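Local coordinates for putative hyaluronoglucosaminidase (Clostridium perfringens, PDB 6PWI), which probably hydrolyses N-acetylhexosaminide linkages as a family 84 glycoside hydrolase, this chain being the part that carries the catalytic barrel, the domain before it and a helical region after it, at residues Val59-Ile64 against Asn101-Val106; Gly63-Thr68 against Lys142-Ala147; Ala429-Val434 against Ser544-Trp549. One frame throughout, in Å; residues are numbered along the deposited sequence.

Contact 1. Residues Val59-Ile64 against Asn101-Val106; sequences VFEEGI and NNSEGV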
loop_
_atom_site.group_PDB
_atom_site.type_symbol
_atom_site.label_atom_id
_atom_site.label_comp_id
_atom_site.label_asym_id
_atom_site.label_seq_id
_atom_site.Cartn_x
_atom_site.Cartn_y
_atom_site.Cartn_z
ATOM N N VAL A 59 24.665 -17.596 11.551
ATOM C CA VAL A 59 24.106 -18.868 11.972
ATOM C C VAL A 59 22.622 -18.891 11.619
ATOM O O VAL A 59 21.846 -18.127 12.182
ATOM C CB VAL A 59 24.314 -19.085 13.483
ATOM C CG1 VAL A 59 23.734 -20.408 13.960
ATOM C CG2 VAL A 59 25.777 -18.946 13.880
ATOM N N PHE A 60 22.240 -19.770 10.687
ATOM C CA PHE A 60 20.837 -19.995 10.386
ATOM C C PHE A 60 20.404 -21.342 10.956
ATOM O O PHE A 60 21.054 -22.355 10.727
ATOM C CB PHE A 60 20.594 -20.092 8.879
ATOM C CG PHE A 60 21.011 -18.907 8.045
ATOM C CD1 PHE A 60 20.386 -17.677 8.186
ATOM C CD2 PHE A 60 21.992 -19.043 7.072
ATOM C CE1 PHE A 60 20.763 -16.598 7.400
ATOM C CE2 PHE A 60 22.359 -17.968 6.278
ATOM C CZ PHE A 60 21.747 -16.747 6.447
ATOM N N GLU A 61 19.277 -21.351 11.667
ATOM C CA GLU A 61 18.646 -22.597 12.055
ATOM C C GLU A 61 18.109 -23.287 10.806
ATOM O O GLU A 61 17.988 -22.668 9.755
ATOM C CB GLU A 61 17.502 -22.328 13.026
ATOM C CG GLU A 61 17.974 -21.953 14.412
ATOM C CD GLU A 61 16.863 -22.029 15.440
ATOM O OE1 GLU A 61 15.711 -22.295 15.039
ATOM O OE2 GLU A 61 17.152 -21.826 16.639
ATOM N N GLU A 62 17.758 -24.567 10.955
ATOM C CA GLU A 62 17.345 -25.436 9.863
ATOM C C GLU A 62 15.985 -25.014 9.306
ATOM O O GLU A 62 15.680 -25.309 8.153
ATOM C CB GLU A 62 17.339 -26.894 10.335
ATOM C CG GLU A 62 18.728 -27.445 10.608
ATOM C CD GLU A 62 19.609 -27.611 9.379
ATOM O OE1 GLU A 62 19.088 -28.056 8.337
ATOM O OE2 GLU A 62 20.818 -27.299 9.463
ATOM N N GLY A 63 15.177 -24.327 10.122
ATOM C CA GLY A 63 13.833 -23.930 9.729
ATOM C C GLY A 63 13.785 -22.683 8.840
ATOM O O GLY A 63 12.724 -22.361 8.302
ATOM N N ILE A 64 14.925 -21.989 8.700
ATOM C CA ILE A 64 15.023 -20.742 7.954
ATOM C C ILE A 64 15.155 -21.059 6.461
ATOM O O ILE A 64 16.029 -21.832 6.067
ATOM C CB ILE A 64 16.197 -19.897 8.500
ATOM C CG1 ILE A 64 16.100 -19.633 10.010
ATOM C CG2 ILE A 64 16.385 -18.614 7.706
ATOM C CD1 ILE A 64 14.769 -19.092 10.493
ATOM N N ASN A 101 11.263 -19.702 17.143
ATOM C CA ASN A 101 10.881 -19.957 18.519
ATOM C C ASN A 101 10.416 -21.404 18.683
ATOM O O ASN A 101 9.667 -21.914 17.846
ATOM C CB ASN A 101 9.809 -18.961 18.953
ATOM C CG ASN A 101 9.257 -19.280 20.321
ATOM O OD1 ASN A 101 9.961 -19.150 21.323
ATOM N ND2 ASN A 101 8.010 -19.718 20.355
ATOM N N ASN A 102 10.894 -22.046 19.765
ATOM C CA ASN A 102 10.561 -23.412 20.156
ATOM C C ASN A 102 11.081 -24.457 19.166
ATOM O O ASN A 102 10.510 -25.538 19.072
ATOM C CB ASN A 102 9.059 -23.630 20.358
ATOM C CG ASN A 102 8.524 -23.025 21.635
ATOM O OD1 ASN A 102 9.279 -22.566 22.490
ATOM N ND2 ASN A 102 7.208 -23.021 21.770
ATOM N N SER A 103 12.168 -24.152 18.448
ATOM C CA SER A 103 12.765 -25.111 17.527
ATOM C C SER A 103 13.769 -26.006 18.255
ATOM O O SER A 103 14.091 -27.092 17.775
ATOM C CB SER A 103 13.427 -24.407 16.378
ATOM O OG SER A 103 14.622 -23.776 16.820
ATOM N N GLU A 104 14.259 -25.514 19.402
ATOM C CA GLU A 104 15.359 -26.075 20.180
ATOM C C GLU A 104 16.618 -26.140 19.327
ATOM O O GLU A 104 17.492 -26.975 19.564
ATOM C CB GLU A 104 15.003 -27.406 20.843
ATOM C CG GLU A 104 13.667 -27.347 21.542
ATOM C CD GLU A 104 13.506 -28.268 22.732
ATOM O OE1 GLU A 104 14.192 -28.042 23.744
ATOM O OE2 GLU A 104 12.687 -29.198 22.643
ATOM N N GLY A 105 16.674 -25.244 18.335
ATOM C CA GLY A 105 17.874 -24.996 17.559
ATOM C C GLY A 105 18.813 -24.054 18.304
ATOM O O GLY A 105 18.493 -23.564 19.392
ATOM N N VAL A 106 19.973 -23.809 17.689
ATOM C CA VAL A 106 21.043 -23.033 18.292
ATOM C C VAL A 106 20.515 -21.662 18.713
ATOM O O VAL A 106 20.805 -21.199 19.817
ATOM C CB VAL A 106 22.243 -22.920 17.330
ATOM C CG1 VAL A 106 23.330 -22.004 17.877
ATOM C CG2 VAL A 106 22.808 -24.291 16.983
#
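Glu-61 and Ser-103 meet in a small, mainly polar contact between a turn and a loop, at the carboxyl ends of the neighbouring parallel strands 55-60 and 94-100. Ser-103 OG donates to Glu-61 OE1 across 2.6 Å, reaching it on the syn side but 35° out of the carboxylate plane. Ser-103 OG is also in hydrogen-bonding position to Ile-100 O, so its single proton is probably shared or alternates between the two. The same hydroxyl accepts from Gly-105 N at 2.9 Å, which makes an ST turn of Ser-103 to Gly-105. The glutamate reaches across because CG stands opposite the carbonyl carbon (chi1 -74°) and the chain then runs extended, laying the carboxylate against the backbone of Gly-105; Glu-61 OE2 lies 3.2 Å from Gly-105 C. Gly-105 is the N-cap residue of helix 106-114, and Glu-61 OE2 accepts from Asp-108 N in the first turn of that helix, while OE1 accepts from Ile-100 N at the end of the adjoining strand. One carboxylate thus ties together the strand end, the loop and the helix start, and its negative charge is probably eased by the positive end of the helix.

The setting is the mixed sheet of the domain related to glycosyl hydrolase family 20 domain 2, in which strand 55-60, helix 66-78 and the parallel strand 82-85 form a beta-alpha-beta crossover. Glu-61 to Ile-64 make a type I turn leading from the strand toward that helix, with a weak bond from Ile-64 N to Glu-61 O at 3.3 Å. Beside the polar cluster the contact turns apolar: Val-59 points toward the second segment, and its CG1 touches Val-106 CG1 at 4.2 Å.

Contact 2. Residues Gly63-Thr68 against Lys142-Ala147; sequences GIDEAT and KNTDSA. With EDO (1,2-ethanediol), chain I.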
loop_
_atom_site.group_PDB
_atom_site.type_symbol
_atom_site.label_atom_id
_atom_site.label_comp_id
_atom_site.label_asym_id
_atom_site.label_seq_id
_atom_site.Cartn_x
_atom_site.Cartn_y
_atom_site.Cartn_z
ATOM N N GLY A 63 15.177 -24.327 10.122
ATOM C CA GLY A 63 13.833 -23.930 9.729
ATOM C C GLY A 63 13.785 -22.683 8.840
ATOM O O GLY A 63 12.724 -22.361 8.302
ATOM N N ILE A 64 14.925 -21.989 8.700
ATOM C CA ILE A 64 15.023 -20.742 7.954
ATOM C C ILE A 64 15.155 -21.059 6.461
ATOM O O ILE A 64 16.029 -21.832 6.067
ATOM C CB ILE A 64 16.197 -19.897 8.500
ATOM C CG1 ILE A 64 16.100 -19.633 10.010
ATOM C CG2 ILE A 64 16.385 -18.614 7.706
ATOM C CD1 ILE A 64 14.769 -19.092 10.493
ATOM N N ASP A 65 14.276 -20.475 5.629
ATOM C CA ASP A 65 14.202 -20.817 4.211
ATOM C C ASP A 65 15.152 -19.945 3.395
ATOM O O ASP A 65 15.770 -19.025 3.933
ATOM C CB ASP A 65 12.764 -20.815 3.679
ATOM C CG ASP A 65 12.080 -19.452 3.588
ATOM O OD1 ASP A 65 12.789 -18.414 3.591
ATOM O OD2 ASP A 65 10.826 -19.436 3.509
ATOM N N GLU A 66 15.254 -20.239 2.090
ATOM C CA GLU A 66 16.245 -19.595 1.241
ATOM C C GLU A 66 15.961 -18.097 1.123
ATOM O O GLU A 66 16.891 -17.287 1.155
ATOM C CB GLU A 66 16.364 -20.274 -0.124
ATOM C CG GLU A 66 17.246 -21.518 -0.112
ATOM C CD GLU A 66 18.722 -21.346 0.246
ATOM O OE1 GLU A 66 19.414 -20.543 -0.428
ATOM O OE2 GLU A 66 19.189 -22.025 1.200
ATOM N N ALA A 67 14.677 -17.739 0.992
ATOM C CA ALA A 67 14.281 -16.345 0.852
ATOM C C ALA A 67 14.722 -15.541 2.076
ATOM O O ALA A 67 15.130 -14.388 1.952
ATOM C CB ALA A 67 12.793 -16.246 0.612
ATOM N N THR A 68 14.664 -16.176 3.251
ATOM C CA THR A 68 14.999 -15.555 4.521
ATOM C C THR A 68 16.520 -15.422 4.665
ATOM O O THR A 68 17.000 -14.423 5.193
ATOM C CB THR A 68 14.270 -16.276 5.667
ATOM O OG1 THR A 68 12.897 -16.408 5.297
ATOM C CG2 THR A 68 14.351 -15.556 6.995
ATOM N N LYS A 142 8.289 -16.621 15.090
ATOM C CA LYS A 142 7.414 -17.756 15.347
ATOM C C LYS A 142 7.520 -18.748 14.193
ATOM O O LYS A 142 7.241 -19.932 14.366
ATOM C CB LYS A 142 5.969 -17.313 15.584
ATOM C CG LYS A 142 5.260 -16.685 14.391
ATOM C CD LYS A 142 3.832 -16.276 14.698
ATOM C CE LYS A 142 2.947 -17.428 15.131
ATOM N NZ LYS A 142 1.670 -16.947 15.704
ATOM N N ASN A 143 7.944 -18.246 13.028
ATOM C CA ASN A 143 8.213 -19.063 11.858
ATOM C C ASN A 143 9.184 -18.299 10.962
ATOM O O ASN A 143 9.607 -17.196 11.307
ATOM C CB ASN A 143 6.921 -19.438 11.131
ATOM C CG ASN A 143 6.039 -18.233 10.880
ATOM O OD1 ASN A 143 6.506 -17.207 10.381
ATOM N ND2 ASN A 143 4.771 -18.332 11.251
ATOM N N THR A 144 9.508 -18.889 9.803
ATOM C CA THR A 144 10.490 -18.312 8.896
ATOM C C THR A 144 10.008 -16.960 8.356
ATOM O O THR A 144 10.795 -16.012 8.271
ATOM C CB THR A 144 10.970 -19.334 7.854
ATOM O OG1 THR A 144 12.193 -18.858 7.289
ATOM C CG2 THR A 144 9.955 -19.632 6.771
ATOM N N ASP A 145 8.712 -16.874 8.011
ATOM C CA ASP A 145 8.105 -15.637 7.537
ATOM C C ASP A 145 8.350 -14.502 8.537
ATOM O O ASP A 145 8.735 -13.401 8.144
ATOM C CB ASP A 145 6.607 -15.806 7.260
ATOM C CG ASP A 145 6.265 -16.675 6.059
ATOM O OD1 ASP A 145 7.144 -16.883 5.199
ATOM O OD2 ASP A 145 5.110 -17.128 5.986
ATOM N N SER A 146 8.134 -14.784 9.830
ATOM C CA SER A 146 8.308 -13.796 10.887
ATOM C C SER A 146 9.781 -13.451 11.094
ATOM O O SER A 146 10.111 -12.311 11.420
ATOM C CB SER A 146 7.676 -14.263 12.158
ATOM O OG SER A 146 6.310 -14.570 11.937
ATOM N N ALA A 147 10.666 -14.439 10.904
ATOM C CA ALA A 147 12.090 -14.161 10.987
ATOM C C ALA A 147 12.459 -13.152 9.904
ATOM O O ALA A 147 13.198 -12.206 10.163
ATOM C CB ALA A 147 12.908 -15.431 10.888
HETATM C C1 EDO I . -0.971 -16.692 12.278
HETATM O O1 EDO I . -0.860 -16.491 13.671
HETATM C C2 EDO I . 0.146 -16.025 11.577
HETATM O O2 EDO I . 1.225 -15.768 12.455
#
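Thr-144, Thr-68 and Ala-147 join the amino-terminal turns of helices 66-78 and 144-158, which lie side by side in the domain related to glycosyl hydrolase family 20 domain 2. Thr-144 contributes most: with OG1 opposite its own backbone N (chi1 -162°), the hydroxyl reaches the first turn of the other helix, between Asp-65 N and Thr-68 OG1. There it accepts from Asp-65 N at 3.1 Å and donates to Thr-68 OG1 at 3.2 Å. Its methyl CG2 lies 3.4 Å from Asp-65 OD2. Ala-147, one turn on, sets CB against Ile-64 CD1 at 4.1 Å and against Thr-68 CG2, and both Ala-147 and Ile-64 rest on Ile-98 of the sheet.

Asn-143 and Asp-65 are the N-caps of the two helices; Asn-143 OD1 accepts from Ser-146 N and OG. Lys-248 forms salt bridges with both Asp-65 and Asp-145, probably offsetting their like charges. Lys-142 NZ holds a 1,2-ethanediol, probably from the crystallisation liquor, through O1 at 3.3 Å. Asp-65 OD1 is gripped twice by Thr-68, by N at 2.9 Å nearly along the C-O axis and by OG1 at 2.6 Å from 42° above the carboxylate plane.

Contact 3. Residues Ala429-Val434 against Ser544-Trp549; sequences AQASKV and SEIKGW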
loop_
_atom_site.group_PDB
_atom_site.type_symbol
_atom_site.label_atom_id
_atom_site.label_comp_id
_atom_site.label_asym_id
_atom_site.label_seq_id
_atom_site.Cartn_x
_atom_site.Cartn_y
_atom_site.Cartn_z
ATOM N N ALA A 429 1.009 2.955 -10.897
ATOM C CA ALA A 429 1.568 2.026 -9.930
ATOM C C ALA A 429 2.507 2.736 -8.953
ATOM O O ALA A 429 2.348 2.599 -7.742
ATOM C CB ALA A 429 2.229 0.871 -10.636
ATOM N N GLN A 430 3.469 3.500 -9.481
ATOM C CA GLN A 430 4.474 4.166 -8.662
ATOM C C GLN A 430 3.823 5.149 -7.685
ATOM O O GLN A 430 4.163 5.155 -6.507
ATOM C CB GLN A 430 5.525 4.838 -9.547
ATOM C CG GLN A 430 6.339 3.856 -10.377
ATOM C CD GLN A 430 7.292 3.049 -9.530
ATOM O OE1 GLN A 430 7.984 3.574 -8.663
ATOM N NE2 GLN A 430 7.336 1.751 -9.777
ATOM N N ALA A 431 2.868 5.954 -8.173
ATOM C CA ALA A 431 2.128 6.908 -7.358
ATOM C C ALA A 431 1.397 6.206 -6.214
ATOM O O ALA A 431 1.159 6.808 -5.168
ATOM C CB ALA A 431 1.172 7.681 -8.226
ATOM N N SER A 432 1.049 4.932 -6.416
ATOM C CA SER A 432 0.315 4.162 -5.426
ATOM C C SER A 432 1.180 3.833 -4.210
ATOM O O SER A 432 0.659 3.407 -3.178
ATOM C CB SER A 432 -0.253 2.914 -6.037
ATOM O OG SER A 432 -1.271 3.242 -6.965
ATOM N N LYS A 433 2.497 4.034 -4.323
ATOM C CA LYS A 433 3.388 3.634 -3.240
ATOM C C LYS A 433 3.046 4.368 -1.945
ATOM O O LYS A 433 3.307 3.832 -0.866
ATOM C CB LYS A 433 4.869 3.779 -3.603
ATOM C CG LYS A 433 5.396 2.694 -4.533
ATOM C CD LYS A 433 6.773 3.010 -5.049
ATOM C CE LYS A 433 7.359 1.938 -5.935
ATOM N NZ LYS A 433 8.818 2.154 -6.046
ATOM N N VAL A 434 2.448 5.564 -2.065
ATOM C CA VAL A 434 2.073 6.385 -0.919
ATOM C C VAL A 434 1.057 5.624 -0.066
ATOM O O VAL A 434 1.217 5.504 1.152
ATOM C CB VAL A 434 1.548 7.771 -1.353
ATOM C CG1 VAL A 434 1.015 8.588 -0.187
ATOM C CG2 VAL A 434 2.581 8.569 -2.142
ATOM N N SER A 544 7.555 9.308 -15.598
ATOM C CA SER A 544 6.719 9.303 -16.790
ATOM C C SER A 544 5.247 9.126 -16.422
ATOM O O SER A 544 4.367 9.644 -17.101
ATOM C CB SER A 544 7.179 8.276 -17.791
ATOM O OG SER A 544 6.836 6.975 -17.359
ATOM N N GLU A 545 4.999 8.425 -15.313
ATOM C CA GLU A 545 3.662 8.170 -14.814
ATOM C C GLU A 545 2.969 9.473 -14.409
ATOM O O GLU A 545 1.804 9.683 -14.744
ATOM C CB GLU A 545 3.784 7.298 -13.573
ATOM C CG GLU A 545 2.775 6.181 -13.503
ATOM C CD GLU A 545 3.034 5.286 -12.302
ATOM O OE1 GLU A 545 3.609 4.174 -12.490
ATOM O OE2 GLU A 545 2.672 5.709 -11.177
ATOM N N ILE A 546 3.674 10.335 -13.663
ATOM C CA ILE A 546 3.030 11.470 -13.013
ATOM C C ILE A 546 3.230 12.778 -13.786
ATOM O O ILE A 546 2.657 13.794 -13.402
ATOM C CB ILE A 546 3.456 11.595 -11.535
ATOM C CG1 ILE A 546 4.913 12.033 -11.389
ATOM C CG2 ILE A 546 3.163 10.313 -10.767
ATOM C CD1 ILE A 546 5.271 12.471 -9.990
ATOM N N LYS A 547 3.995 12.741 -14.888
ATOM C CA LYS A 547 4.447 13.923 -15.614
ATOM C C LYS A 547 3.304 14.897 -15.921
ATOM O O LYS A 547 3.448 16.103 -15.708
ATOM C CB LYS A 547 5.157 13.521 -16.910
ATOM C CG LYS A 547 5.949 14.629 -17.590
ATOM C CD LYS A 547 6.336 14.318 -19.026
ATOM C CE LYS A 547 7.020 15.471 -19.732
ATOM N NZ LYS A 547 6.103 16.622 -19.878
ATOM N N GLY A 548 2.189 14.374 -16.449
ATOM C CA GLY A 548 1.041 15.183 -16.834
ATOM C C GLY A 548 0.468 15.980 -15.661
ATOM O O GLY A 548 0.027 17.113 -15.837
ATOM N N TRP A 549 0.492 15.382 -14.463
ATOM C CA TRP A 549 0.003 16.025 -13.255
ATOM C C TRP A 549 0.963 17.125 -12.811
ATOM O O TRP A 549 0.531 18.178 -12.351
ATOM C CB TRP A 549 -0.250 14.994 -12.153
ATOM C CG TRP A 549 -1.539 14.258 -12.344
ATOM C CD1 TRP A 549 -2.769 14.620 -11.872
ATOM C CD2 TRP A 549 -1.739 13.035 -13.077
ATOM N NE1 TRP A 549 -3.714 13.702 -12.249
ATOM C CE2 TRP A 549 -3.113 12.717 -12.987
ATOM C CE3 TRP A 549 -0.893 12.168 -13.780
ATOM C CZ2 TRP A 549 -3.658 11.581 -13.585
ATOM C CZ3 TRP A 549 -1.432 11.043 -14.370
ATOM C CH2 TRP A 549 -2.796 10.755 -14.272
HETATM O O HOH W 1 1.521 2.404 -13.658
#
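The run of helical backbone that leads from the eighth barrel strand into helix 433-444 meets Glu-545 of the long helix 540-572, whose carboxylate takes the backbone N-H groups of Gln-430 and Ala-431. Gln-430 N donates to Glu-545 OE1 at 3.1 Å, almost straight at 171° and on the syn lone pair. Ala-431 N donates to Glu-545 OE2 at 3.0 Å, with an angle of 167° and nearly head-on to the C-O bond. A water bridges Ala-429 N, from which it accepts at 2.9 Å, and Glu-545 OE1, to which it donates. The two N-H groups would probably stabilise the negative charge of the carboxylate.

The barrel is the eight-stranded (beta/alpha)8 domain of family 84, and the contact joins the helical region that follows to the chain between barrel strand 418-423 and helix 433-444. Gln-430 passes across Glu-545 at about a right angle, with CG 3.5 Å from Glu-545 OE1. A bend at chi2 (-71°) turns its amide away, where NE2 donates to Asp-198 and Asn-195 of helix 193-204, and OE1 accepts from Lys-433 NZ at 3.1 Å and from Asn-539. Lys-433 also forms a salt bridge with Asp-198. An apolar touch adjoins the carboxylate, Ala-431 CB against Ile-546 CG2 at 4.2 Å.

Contacts 1 and 2 are neighbours, their centres 9 Å apart. They share Gly-63 and Ile-64: the chain leaves strand 55-60 through contact 1 and at once starts helix 66-78 in contact 2. Lys-248, in the barrel domain, pairs with acidic residues of contact 2 and so links the first domain to the barrel. Contact 3 lies on the opposite side of the chain's centre, where the barrel meets the helical region; its centre is about 42 Å from that of contact 1 and 33 Å from that of contact 2. A 1,2-ethanediol, probably from the crystallisation liquor, also lies about 4 Å from the Glu-545 side chain. All three contacts lie away from Asp-299, the predicted proton donor.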